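Long-range contacts in Afp (Microbacterium arborescens, PDB 2YJK), which binds iron as a twelve-subunit Dps protein of the ferritin fold and takes part in iron uptake: residues Asn45-Asn50 / Ala100-Trp105; Ala111-Ile116 / Phe154-Leu159. One frame throughout, in Å; residues are numbered along the deposited sequence.

Contact 1 of 2, residues Asn45-Asn50 / Ala100-Trp105; sequences NVRGSN and AGFAQW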
ATOM      1  N   ASN C  45     -20.758  21.535  12.948  1.00 26.89           N
ATOM      2  CA  ASN C  45     -22.082  22.105  13.305  1.00 27.11           C
ATOM      3  C   ASN C  45     -23.192  21.847  12.290  1.00 27.78           C
ATOM      4  O   ASN C  45     -24.399  22.129  12.548  1.00 28.68           O
ATOM      5  CB  ASN C  45     -21.897  23.588  13.631  1.00 27.34           C
ATOM      6  CG  ASN C  45     -21.211  23.776  14.990  1.00 30.44           C
ATOM      7  OD1 ASN C  45     -21.775  23.444  16.017  1.00 32.68           O
ATOM      8  ND2 ASN C  45     -19.949  24.164  14.978  1.00 33.55           N
ATOM      9  N   VAL C  46     -22.809  21.292  11.137  1.00 27.06           N
ATOM     10  CA  VAL C  46     -23.774  21.009  10.065  1.00 27.37           C
ATOM     11  C   VAL C  46     -24.865  19.993  10.451  1.00 28.00           C
ATOM     12  O   VAL C  46     -24.594  19.040  11.181  1.00 28.97           O
ATOM     13  CB  VAL C  46     -23.061  20.676   8.716  1.00 27.10           C
ATOM     14  CG1 VAL C  46     -22.227  19.356   8.766  1.00 28.71           C
ATOM     15  CG2 VAL C  46     -24.107  20.615   7.581  1.00 27.68           C
ATOM     16  N   ARG C  47     -26.091  20.204   9.972  1.00 28.83           N
ATOM     17  CA  ARG C  47     -27.245  19.360  10.305  1.00 31.57           C
ATOM     18  C   ARG C  47     -28.083  19.129   9.068  1.00 31.58           C
ATOM     19  O   ARG C  47     -28.002  19.911   8.119  1.00 31.67           O
ATOM     20  CB  ARG C  47     -28.200  20.061  11.291  1.00 33.01           C
ATOM     21  CG  ARG C  47     -27.525  20.727  12.434  1.00 37.42           C
ATOM     22  CD  ARG C  47     -27.911  19.995  13.664  1.00 46.00           C
ATOM     23  NE  ARG C  47     -26.823  19.143  14.097  1.00 50.97           N
ATOM     24  CZ  ARG C  47     -26.801  18.440  15.238  1.00 51.81           C
ATOM     25  NH1 ARG C  47     -27.841  18.480  16.082  1.00 49.47           N
ATOM     26  NH2 ARG C  47     -25.705  17.703  15.523  1.00 47.36           N
ATOM     27  N   GLY C  48     -28.930  18.102   9.119  1.00 31.82           N
ATOM     28  CA  GLY C  48     -30.064  17.990   8.185  1.00 32.32           C
ATOM     29  C   GLY C  48     -29.830  16.902   7.173  1.00 32.99           C
ATOM     30  O   GLY C  48     -28.816  16.165   7.254  1.00 32.13           O
ATOM     31  N   SER C  49     -30.711  16.820   6.178  1.00 33.76           N
ATOM     32  CA  SER C  49     -30.870  15.572   5.409  1.00 35.35           C
ATOM     33  C   SER C  49     -29.625  15.162   4.598  1.00 35.48           C
ATOM     34  O   SER C  49     -29.436  13.995   4.264  1.00 35.95           O
ATOM     35  CB  SER C  49     -32.094  15.654   4.530  1.00 35.93           C
ATOM     36  OG  SER C  49     -31.902  16.668   3.571  1.00 38.95           O
ATOM     37  N   ASN C  50     -28.774  16.132   4.314  1.00 35.04           N
ATOM     38  CA  ASN C  50     -27.551  15.876   3.591  1.00 36.17           C
ATOM     39  C   ASN C  50     -26.301  15.758   4.491  1.00 33.75           C
ATOM     40  O   ASN C  50     -25.207  15.844   4.005  1.00 32.81           O
ATOM     41  CB  ASN C  50     -27.320  17.024   2.639  1.00 37.13           C
ATOM     42  CG  ASN C  50     -27.012  16.559   1.241  1.00 42.15           C
ATOM     43  OD1 ASN C  50     -26.653  15.398   1.003  1.00 48.09           O
ATOM     44  ND2 ASN C  50     -27.111  17.493   0.292  1.00 48.81           N
ATOM     45  N   ALA C 100     -22.442  30.612  14.344  1.00 34.82           N
ATOM     46  CA  ALA C 100     -21.841  30.293  15.636  1.00 35.10           C
ATOM     47  C   ALA C 100     -22.180  28.886  16.085  1.00 35.13           C
ATOM     48  O   ALA C 100     -21.450  28.316  16.863  1.00 34.93           O
ATOM     49  CB  ALA C 100     -22.283  31.293  16.715  1.00 35.76           C
ATOM     50  N   GLY C 101     -23.314  28.339  15.663  1.00 35.12           N
ATOM     51  CA  GLY C 101     -23.719  27.025  16.211  1.00 35.61           C
ATOM     52  C   GLY C 101     -24.314  26.155  15.127  1.00 34.83           C
ATOM     53  O   GLY C 101     -23.954  26.300  13.968  1.00 34.23           O
ATOM     54  N   PHE C 102     -25.322  25.357  15.486  1.00 35.02           N
ATOM     55  CA  PHE C 102     -25.894  24.407  14.552  1.00 34.82           C
ATOM     56  C   PHE C 102     -26.548  25.174  13.435  1.00 36.09           C
ATOM     57  O   PHE C 102     -27.103  26.275  13.673  1.00 35.93           O
ATOM     58  CB  PHE C 102     -26.946  23.539  15.250  1.00 36.84           C
ATOM     59  CG  PHE C 102     -26.373  22.545  16.234  1.00 38.01           C
ATOM     60  CD1 PHE C 102     -25.142  21.908  15.980  1.00 36.72           C
ATOM     61  CD2 PHE C 102     -27.069  22.233  17.420  1.00 40.82           C
ATOM     62  CE1 PHE C 102     -24.613  20.954  16.887  1.00 37.48           C
ATOM     63  CE2 PHE C 102     -26.549  21.269  18.331  1.00 41.96           C
ATOM     64  CZ  PHE C 102     -25.291  20.627  18.044  1.00 35.70           C
ATOM     65  N   ALA C 103     -26.510  24.590  12.227  1.00 33.68           N
ATOM     66  CA  ALA C 103     -27.131  25.192  11.062  1.00 33.73           C
ATOM     67  C   ALA C 103     -27.381  24.092  10.023  1.00 32.58           C
ATOM     68  O   ALA C 103     -26.565  23.179   9.832  1.00 32.54           O
ATOM     69  CB  ALA C 103     -26.225  26.306  10.493  1.00 32.91           C
ATOM     70  N   GLN C 104     -28.530  24.146   9.392  1.00 32.28           N
ATOM     71  CA  GLN C 104     -28.864  23.322   8.223  1.00 32.16           C
ATOM     72  C   GLN C 104     -27.763  23.321   7.155  1.00 31.38           C
ATOM     73  O   GLN C 104     -27.130  24.340   6.914  1.00 30.64           O
ATOM     74  CB  GLN C 104     -30.172  23.855   7.619  1.00 33.78           C
ATOM     75  CG  GLN C 104     -31.420  23.523   8.487  1.00 37.57           C
ATOM     76  CD  GLN C 104     -31.486  22.025   8.834  1.00 40.95           C
ATOM     77  OE1 GLN C 104     -31.214  21.624   9.982  1.00 43.64           O
ATOM     78  NE2 GLN C 104     -31.779  21.191   7.830  1.00 38.87           N
ATOM     79  N   TRP C 105     -27.527  22.172   6.514  1.00 31.41           N
ATOM     80  CA  TRP C 105     -26.493  22.104   5.449  1.00 30.75           C
ATOM     81  C   TRP C 105     -26.542  23.201   4.352  1.00 31.37           C
ATOM     82  O   TRP C 105     -25.487  23.605   3.854  1.00 29.97           O
ATOM     83  CB  TRP C 105     -26.449  20.699   4.815  1.00 30.79           C
ATOM     84  CG  TRP C 105     -27.724  20.346   4.072  1.00 32.81           C
ATOM     85  CD1 TRP C 105     -28.893  19.795   4.598  1.00 32.20           C
ATOM     86  CD2 TRP C 105     -27.961  20.530   2.672  1.00 31.33           C
ATOM     87  NE1 TRP C 105     -29.810  19.603   3.578  1.00 32.05           N
ATOM     88  CE2 TRP C 105     -29.276  20.068   2.400  1.00 33.69           C
ATOM     89  CE3 TRP C 105     -27.187  21.037   1.626  1.00 32.93           C
ATOM     90  CZ2 TRP C 105     -29.847  20.106   1.102  1.00 35.97           C
ATOM     91  CZ3 TRP C 105     -27.734  21.058   0.324  1.00 34.11           C
ATOM     92  CH2 TRP C 105     -29.064  20.593   0.076  1.00 36.11           C
TER
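A miniature parallel sheet of two strands, 46-47 and 103-104, pairs Val46 with Ala103 and Arg47 with Gln104 at one end of the helical bundle. Ala103 N donates to Asn45 O at 3.3 Å from above the carbonyl plane, Arg47 N returns a weak bond to Ala103 O, and Trp105 N reaches Arg47 O at 2.8 Å, almost in line with the carbonyl bond. The Arg47 guanidinium lies flat on the Phe102 ring, planes 5° apart, with CZ 3.8 Å from the ring centroid: a cation-pi stack. Bends at chi2 (-113°) and chi3 fold the chain back over the ring, while Trp153 of a second subunit and Val77 of a third pack against the same arginine. In the ferritin fold, the sheet joins the end of helix 15-45 to the start of helix 105-130. There Asn50 CB sits over the five-membered ring of Trp105, 3.5 Å from its centroid, in a CH-pi contact. The Asn50 amide stands steeply to the indole (85°), its ND2 bonded to Ser49 O of a fourth subunit. Val46 fits CG2 against Trp105 CB (3.6 Å). Gly48 has backbone angles that would jam any CB against Arg47 O, and its bare CA admits Gln104 NE2 to 3.6 Å.

Contact 2 of 2, residues Ala111-Ile116 / Phe154-Leu159; sequences AIVSDI and FLLAHL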
ATOM      1  N   ALA C 111     -22.649  29.937   3.595  1.00 30.02           N
ATOM      2  CA  ALA C 111     -21.628  30.673   4.387  1.00 30.67           C
ATOM      3  C   ALA C 111     -20.223  30.402   3.804  1.00 30.90           C
ATOM      4  O   ALA C 111     -19.402  31.318   3.710  1.00 32.45           O
ATOM      5  CB  ALA C 111     -21.676  30.258   5.859  1.00 29.88           C
ATOM      6  N   ILE C 112     -19.940  29.140   3.463  1.00 29.59           N
ATOM      7  CA  ILE C 112     -18.589  28.735   2.966  1.00 30.09           C
ATOM      8  C   ILE C 112     -18.313  29.237   1.518  1.00 29.74           C
ATOM      9  O   ILE C 112     -17.210  29.668   1.213  1.00 28.85           O
ATOM     10  CB  ILE C 112     -18.374  27.173   3.042  1.00 28.88           C
ATOM     11  CG1 ILE C 112     -18.303  26.695   4.505  1.00 29.51           C
ATOM     12  CG2 ILE C 112     -17.136  26.697   2.256  1.00 28.41           C
ATOM     13  CD1 ILE C 112     -17.107  27.204   5.243  1.00 28.72           C
ATOM     14  N   VAL C 113     -19.329  29.212   0.653  1.00 29.74           N
ATOM     15  CA  VAL C 113     -19.200  29.859  -0.655  1.00 30.73           C
ATOM     16  C   VAL C 113     -18.925  31.353  -0.517  1.00 31.82           C
ATOM     17  O   VAL C 113     -18.105  31.894  -1.248  1.00 31.06           O
ATOM     18  CB  VAL C 113     -20.412  29.558  -1.605  1.00 30.96           C
ATOM     19  CG1 VAL C 113     -20.324  30.322  -2.937  1.00 31.43           C
ATOM     20  CG2 VAL C 113     -20.463  28.078  -1.850  1.00 28.60           C
ATOM     21  N   SER C 114     -19.598  32.025   0.399  1.00 33.23           N
ATOM     22  CA  SER C 114     -19.270  33.424   0.647  1.00 34.52           C
ATOM     23  C   SER C 114     -17.781  33.622   1.012  1.00 35.23           C
ATOM     24  O   SER C 114     -17.112  34.489   0.384  1.00 34.85           O
ATOM     25  CB  SER C 114     -20.203  33.984   1.714  1.00 36.39           C
ATOM     26  OG  SER C 114     -19.799  35.274   2.088  1.00 40.54           O
ATOM     27  N   ASP C 115     -17.249  32.839   1.982  1.00 33.97           N
ATOM     28  CA  ASP C 115     -15.817  32.912   2.362  1.00 34.76           C
ATOM     29  C   ASP C 115     -14.935  32.496   1.111  1.00 34.32           C
ATOM     30  O   ASP C 115     -13.952  33.167   0.757  1.00 34.86           O
ATOM     31  CB  ASP C 115     -15.472  32.021   3.613  1.00 34.99           C
ATOM     32  CG  ASP C 115     -16.306  32.397   4.983  1.00 42.05           C
ATOM     33  OD1 ASP C 115     -17.327  33.225   5.008  1.00 41.65           O
ATOM     34  OD2 ASP C 115     -15.920  31.780   6.073  1.00 44.26           O
ATOM     35  N   ILE C 116     -15.285  31.435   0.388  1.00 32.54           N
ATOM     36  CA  ILE C 116     -14.536  31.150  -0.860  1.00 31.02           C
ATOM     37  C   ILE C 116     -14.521  32.332  -1.910  1.00 32.46           C
ATOM     38  O   ILE C 116     -13.509  32.612  -2.557  1.00 31.88           O
ATOM     39  CB  ILE C 116     -15.027  29.858  -1.465  1.00 30.82           C
ATOM     40  CG1 ILE C 116     -14.498  28.685  -0.644  1.00 30.14           C
ATOM     41  CG2 ILE C 116     -14.598  29.736  -2.900  1.00 28.99           C
ATOM     42  CD1 ILE C 116     -15.199  27.345  -0.963  1.00 31.29           C
ATOM     43  N   PHE C 154     -18.461  22.174  -6.394  1.00 27.98           N
ATOM     44  CA  PHE C 154     -18.984  21.072  -5.609  1.00 30.15           C
ATOM     45  C   PHE C 154     -19.947  21.535  -4.528  1.00 30.15           C
ATOM     46  O   PHE C 154     -20.956  20.900  -4.321  1.00 30.68           O
ATOM     47  CB  PHE C 154     -17.880  20.267  -4.984  1.00 29.70           C
ATOM     48  CG  PHE C 154     -17.182  19.353  -5.936  1.00 33.38           C
ATOM     49  CD1 PHE C 154     -17.410  19.405  -7.300  1.00 39.14           C
ATOM     50  CD2 PHE C 154     -16.224  18.469  -5.468  1.00 42.70           C
ATOM     51  CE1 PHE C 154     -16.739  18.541  -8.174  1.00 39.02           C
ATOM     52  CE2 PHE C 154     -15.561  17.612  -6.353  1.00 45.90           C
ATOM     53  CZ  PHE C 154     -15.836  17.660  -7.705  1.00 41.38           C
ATOM     54  N   LEU C 155     -19.656  22.681  -3.910  1.00 30.05           N
ATOM     55  CA  LEU C 155     -20.525  23.259  -2.906  1.00 30.66           C
ATOM     56  C   LEU C 155     -21.772  23.820  -3.561  1.00 31.09           C
ATOM     57  O   LEU C 155     -22.889  23.440  -3.197  1.00 31.35           O
ATOM     58  CB  LEU C 155     -19.754  24.296  -2.061  1.00 30.89           C
ATOM     59  CG  LEU C 155     -18.745  23.645  -1.091  1.00 31.94           C
ATOM     60  CD1 LEU C 155     -17.613  24.560  -0.747  1.00 31.94           C
ATOM     61  CD2 LEU C 155     -19.384  23.136   0.215  1.00 34.00           C
ATOM     62  N   LEU C 156     -21.604  24.644  -4.591  1.00 31.26           N
ATOM     63  CA  LEU C 156     -22.723  25.337  -5.186  1.00 32.75           C
ATOM     64  C   LEU C 156     -23.669  24.409  -5.967  1.00 32.56           C
ATOM     65  O   LEU C 156     -24.844  24.704  -6.058  1.00 32.26           O
ATOM     66  CB  LEU C 156     -22.227  26.459  -6.093  1.00 33.12           C
ATOM     67  CG  LEU C 156     -22.724  27.887  -6.023  1.00 39.87           C
ATOM     68  CD1 LEU C 156     -23.340  28.348  -4.621  1.00 40.42           C
ATOM     69  CD2 LEU C 156     -21.595  28.836  -6.556  1.00 37.98           C
ATOM     70  N   ALA C 157     -23.164  23.298  -6.520  1.00 30.64           N
ATOM     71  CA  ALA C 157     -24.010  22.402  -7.336  1.00 30.67           C
ATOM     72  C   ALA C 157     -25.220  21.868  -6.528  1.00 30.81           C
ATOM     73  O   ALA C 157     -26.243  21.522  -7.117  1.00 30.35           O
ATOM     74  CB  ALA C 157     -23.145  21.204  -7.938  1.00 29.66           C
ATOM     75  N   HIS C 158     -25.100  21.847  -5.190  1.00 31.38           N
ATOM     76  CA  HIS C 158     -26.140  21.332  -4.282  1.00 33.39           C
ATOM     77  C   HIS C 158     -27.369  22.258  -4.161  1.00 37.01           C
ATOM     78  O   HIS C 158     -28.376  21.829  -3.620  1.00 38.98           O
ATOM     79  CB  HIS C 158     -25.618  21.115  -2.861  1.00 31.40           C
ATOM     80  CG  HIS C 158     -24.724  19.931  -2.710  1.00 33.15           C
ATOM     81  ND1 HIS C 158     -23.352  20.001  -2.878  1.00 31.06           N
ATOM     82  CD2 HIS C 158     -25.009  18.628  -2.424  1.00 32.28           C
ATOM     83  CE1 HIS C 158     -22.828  18.800  -2.674  1.00 30.23           C
ATOM     84  NE2 HIS C 158     -23.813  17.949  -2.404  1.00 31.08           N
ATOM     85  N   LEU C 159     -27.270  23.505  -4.600  1.00 38.79           N
ATOM     86  CA  LEU C 159     -28.279  24.517  -4.319  1.00 42.99           C
ATOM     87  C   LEU C 159     -29.028  24.888  -5.633  1.00 46.13           C
ATOM     88  O   LEU C 159     -29.983  25.667  -5.611  1.00 47.32           O
ATOM     89  CB  LEU C 159     -27.625  25.778  -3.687  1.00 41.91           C
ATOM     90  CG  LEU C 159     -26.836  25.802  -2.340  1.00 42.90           C
ATOM     91  CD1 LEU C 159     -26.213  27.174  -2.105  1.00 39.09           C
ATOM     92  CD2 LEU C 159     -27.639  25.386  -1.088  1.00 40.62           C
TER
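Ile116 N donates to Ile112 O at 2.7 Å, a helical bond that sets these two isoleucines one turn apart on the same face of helix 105-130. Leu155, on helix 135-156, meets both of them with a single methyl: its CD1 lies 3.7 Å from Ile112 CG2 and also 3.7 Å from Ile116 CD1. Two torsions put it there: chi1 (-73°) turns CG opposite the carbonyl carbon, and an extended chi2 (154°) sends CD1 on to the pair. Val113 fills the neighbouring position. Its CG2 approaches Leu155 CB at 3.9 Å, where the two side chains run antiparallel alongside one another, and its CG1 meets Leu156 CD1 at 4.0 Å, the valine coming in square to that leucine. No hydrogen bond passes between the segments, so the join is wholly apolar, which suits branched aliphatic residues at its largely buried positions. These helices, consecutive in the chain, belong to the four-helix bundle of the ferritin fold; helix 51-78 adds Leu58 against Ile112 and Val61 against Leu155, extending the apolar core. Ile116 packs further along helix 135-156 as well, on Val148 and on Arg152, and Val113 shares that arginine. Away from the interface, Asp115 turns its carboxylate to the loop that leads into strand 103-104, where OD2 is bonded to Thr96 OG1 and OD1 to Ala97 N.

How the contacts relate
The centres of contacts 1 and 2 lie 14 Å apart. Both segments of contact 1 come before those of contact 2 in the sequence, and the two contacts share helix 105-130: its first residue, Trp105, belongs to contact 1, while 111-116 follows about two turns later. His158 joins them directly, with CB 3.8 Å from Trp105 CZ3 and CD2 3.6 Å from Asn50 ND2. One helix is therefore held at its start through the two-stranded sheet with 45-50, then through apolar packing on helix 135-156. Contact 1 meets three neighbouring subunits and contact 2 one of them, so this end of the bundle lies at subunit interfaces of the dodecamer.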